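Local coordinates for protein alpha-L-rhamnosidase (Aspergillus terreus, PDB 6GSZ) that probably hydrolyses terminal non-reducing alpha-L-rhamnose residues from alpha-L-rhamnosides, at residues 562-565 with 571-574. Sequence-based numbering, arbitrary orientation.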
ATOM      1  N   GLY A 562      -6.028  25.738   0.079  1.00 12.13           N
ATOM      2  CA  GLY A 562      -6.609  24.775  -0.846  1.00 13.94           C
ATOM      3  C   GLY A 562      -8.134  24.738  -0.823  1.00 13.45           C
ATOM      4  O   GLY A 562      -8.787  24.845  -1.844  1.00 15.67           O
ATOM      5  N   ILE A 563      -8.707  24.589   0.376  1.00 13.40           N
ATOM      6  CA  ILE A 563     -10.150  24.573   0.528  1.00 13.17           C
ATOM      7  C   ILE A 563     -10.731  25.908   0.043  1.00 14.20           C
ATOM      8  O   ILE A 563     -10.166  26.966   0.312  1.00 15.10           O
ATOM      9  CB  ILE A 563     -10.514  24.293   1.996  1.00 13.92           C
ATOM     10  CG1 ILE A 563     -10.059  22.872   2.393  1.00 14.76           C
ATOM     11  CG2 ILE A 563     -12.000  24.486   2.239  1.00 14.99           C
ATOM     12  CD1 ILE A 563     -10.297  22.517   3.831  1.00 16.25           C
ATOM     13  N   VAL A 564     -11.843  25.826  -0.713  1.00 14.71           N
ATOM     14  CA  VAL A 564     -12.539  26.983  -1.252  1.00 15.62           C
ATOM     15  C   VAL A 564     -13.740  27.254  -0.334  1.00 15.77           C
ATOM     16  O   VAL A 564     -14.597  26.420  -0.182  1.00 15.83           O
ATOM     17  CB  VAL A 564     -12.998  26.734  -2.712  1.00 20.24           C
ATOM     18  CG1 VAL A 564     -13.778  27.899  -3.295  1.00 22.73           C
ATOM     19  CG2 VAL A 564     -11.825  26.435  -3.582  1.00 26.19           C
ATOM     20  N   ARG A 565     -13.808  28.462   0.224  1.00 14.88           N
ATOM     21  CA  ARG A 565     -14.713  28.741   1.317  1.00 13.96           C
ATOM     22  C   ARG A 565     -15.786  29.777   0.934  1.00 15.53           C
ATOM     23  O   ARG A 565     -15.583  30.636   0.067  1.00 16.66           O
ATOM     24  CB  ARG A 565     -13.987  29.266   2.537  1.00 15.18           C
ATOM     25  CG  ARG A 565     -13.018  28.234   3.109  1.00 14.92           C
ATOM     26  CD  ARG A 565     -12.217  28.746   4.246  1.00 15.73           C
ATOM     27  NE  ARG A 565     -11.173  27.827   4.631  1.00 13.50           N
ATOM     28  CZ  ARG A 565     -11.096  27.174   5.790  1.00 14.06           C
ATOM     29  NH1 ARG A 565     -12.099  27.206   6.662  1.00 13.45           N
ATOM     30  NH2 ARG A 565     -10.001  26.493   6.066  1.00 13.62           N
ATOM     31  N   TRP A 571     -17.417  25.382   3.346  1.00 12.40           N
ATOM     32  CA  TRP A 571     -17.192  25.165   1.942  1.00 12.82           C
ATOM     33  C   TRP A 571     -18.082  26.076   1.089  1.00 14.97           C
ATOM     34  O   TRP A 571     -19.254  26.255   1.342  1.00 16.84           O
ATOM     35  CB  TRP A 571     -17.435  23.713   1.564  1.00 12.66           C
ATOM     36  CG  TRP A 571     -16.266  22.788   1.724  1.00 12.92           C
ATOM     37  CD1 TRP A 571     -15.986  21.975   2.775  1.00 12.66           C
ATOM     38  CD2 TRP A 571     -15.202  22.580   0.790  1.00 12.11           C
ATOM     39  NE1 TRP A 571     -14.839  21.282   2.580  1.00 12.77           N
ATOM     40  CE2 TRP A 571     -14.337  21.609   1.347  1.00 12.11           C
ATOM     41  CE3 TRP A 571     -14.927  23.068  -0.492  1.00 13.64           C
ATOM     42  CZ2 TRP A 571     -13.209  21.143   0.673  1.00 12.53           C
ATOM     43  CZ3 TRP A 571     -13.797  22.630  -1.144  1.00 13.20           C
ATOM     44  CH2 TRP A 571     -12.960  21.668  -0.575  1.00 13.39           C
ATOM     45  N   ASP A 572     -17.498  26.538  -0.014  1.00 15.49           N
ATOM     46  CA  ASP A 572     -18.244  27.220  -1.068  1.00 16.39           C
ATOM     47  C   ASP A 572     -19.261  26.229  -1.657  1.00 16.02           C
ATOM     48  O   ASP A 572     -18.909  25.100  -2.031  1.00 16.68           O
ATOM     49  CB  ASP A 572     -17.258  27.743  -2.113  1.00 18.95           C
ATOM     50  CG  ASP A 572     -17.857  28.384  -3.347  1.00 23.71           C
ATOM     51  OD1 ASP A 572     -18.888  27.907  -3.837  1.00 25.27           O
ATOM     52  OD2 ASP A 572     -17.229  29.320  -3.809  1.00 31.04           O
ATOM     53  N   ARG A 573     -20.535  26.632  -1.665  1.00 18.67           N
ATOM     54  CA  ARG A 573     -21.628  25.719  -2.019  1.00 18.97           C
ATOM     55  C   ARG A 573     -21.818  25.606  -3.544  1.00 20.97           C
ATOM     56  O   ARG A 573     -22.819  25.022  -3.970  1.00 23.77           O
ATOM     57  CB  ARG A 573     -22.921  26.099  -1.289  1.00 23.06           C
ATOM     58  CG  ARG A 573     -22.945  25.705   0.188  1.00 24.70           C
ATOM     59  CD  ARG A 573     -22.348  26.722   1.102  1.00 26.35           C
ATOM     60  NE  ARG A 573     -22.812  26.418   2.453  1.00 26.16           N
ATOM     61  CZ  ARG A 573     -22.202  25.612   3.325  1.00 22.98           C
ATOM     62  NH1 ARG A 573     -21.068  25.011   3.001  1.00 18.16           N
ATOM     63  NH2 ARG A 573     -22.746  25.423   4.533  1.00 23.57           N
ATOM     64  N   SER A 574     -20.894  26.153  -4.349  1.00 18.19           N
ATOM     65  CA  SER A 574     -20.937  25.950  -5.796  1.00 19.90           C
ATOM     66  C   SER A 574     -19.877  24.941  -6.249  1.00 19.90           C
ATOM     67  O   SER A 574     -19.711  24.724  -7.457  1.00 23.05           O
ATOM     68  CB  SER A 574     -20.779  27.258  -6.490  1.00 23.79           C
ATOM     69  OG  SER A 574     -19.448  27.776  -6.393  1.00 26.75           O
TER
HETATM   70  O   HOH W   1     -15.629  31.065  -2.598  1.00 39.46           O
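One methyl of Ile563, CG2, sits squarely over the indole of Trp571, 3.8 Å from the centroid of the six-membered ring and only 11° off its normal, a CH-pi contact. With CG2 anti to the backbone N, this branch meets the ring face while Ile563 CG1 reaches Trp571 CZ2 at 4.0 Å. Leu606 of helix 598-619 touches both side chains. Beside the indole, a single backbone bond joins the segments: Asp572 N donates to Val564 O over 2.9 Å, almost straight at 171°. Val564 O also lies obliquely to the ring, 3.4 Å from Trp571 CE3. The side chains of Val564 and Asp572 lie side by side, pointing the same way, CG1 of the valine 3.7 Å from CB of the aspartate. The carboxylate divides its work: OD1 accepts from Ser574 N and Ser574 OG, the former closing an Asx turn, whereas OD2 takes a water that also donates to Arg565 O. The backbone bond and the water bridge draw together two ends of a loop following helix 545-562 in the six-hairpin glycosidase domain, beside an attached glycan whose N-acetylglucosamine touches Arg565. Three donated bonds thus converge on the Asp572 carboxylate, which would be consistent with an ionised Asp572.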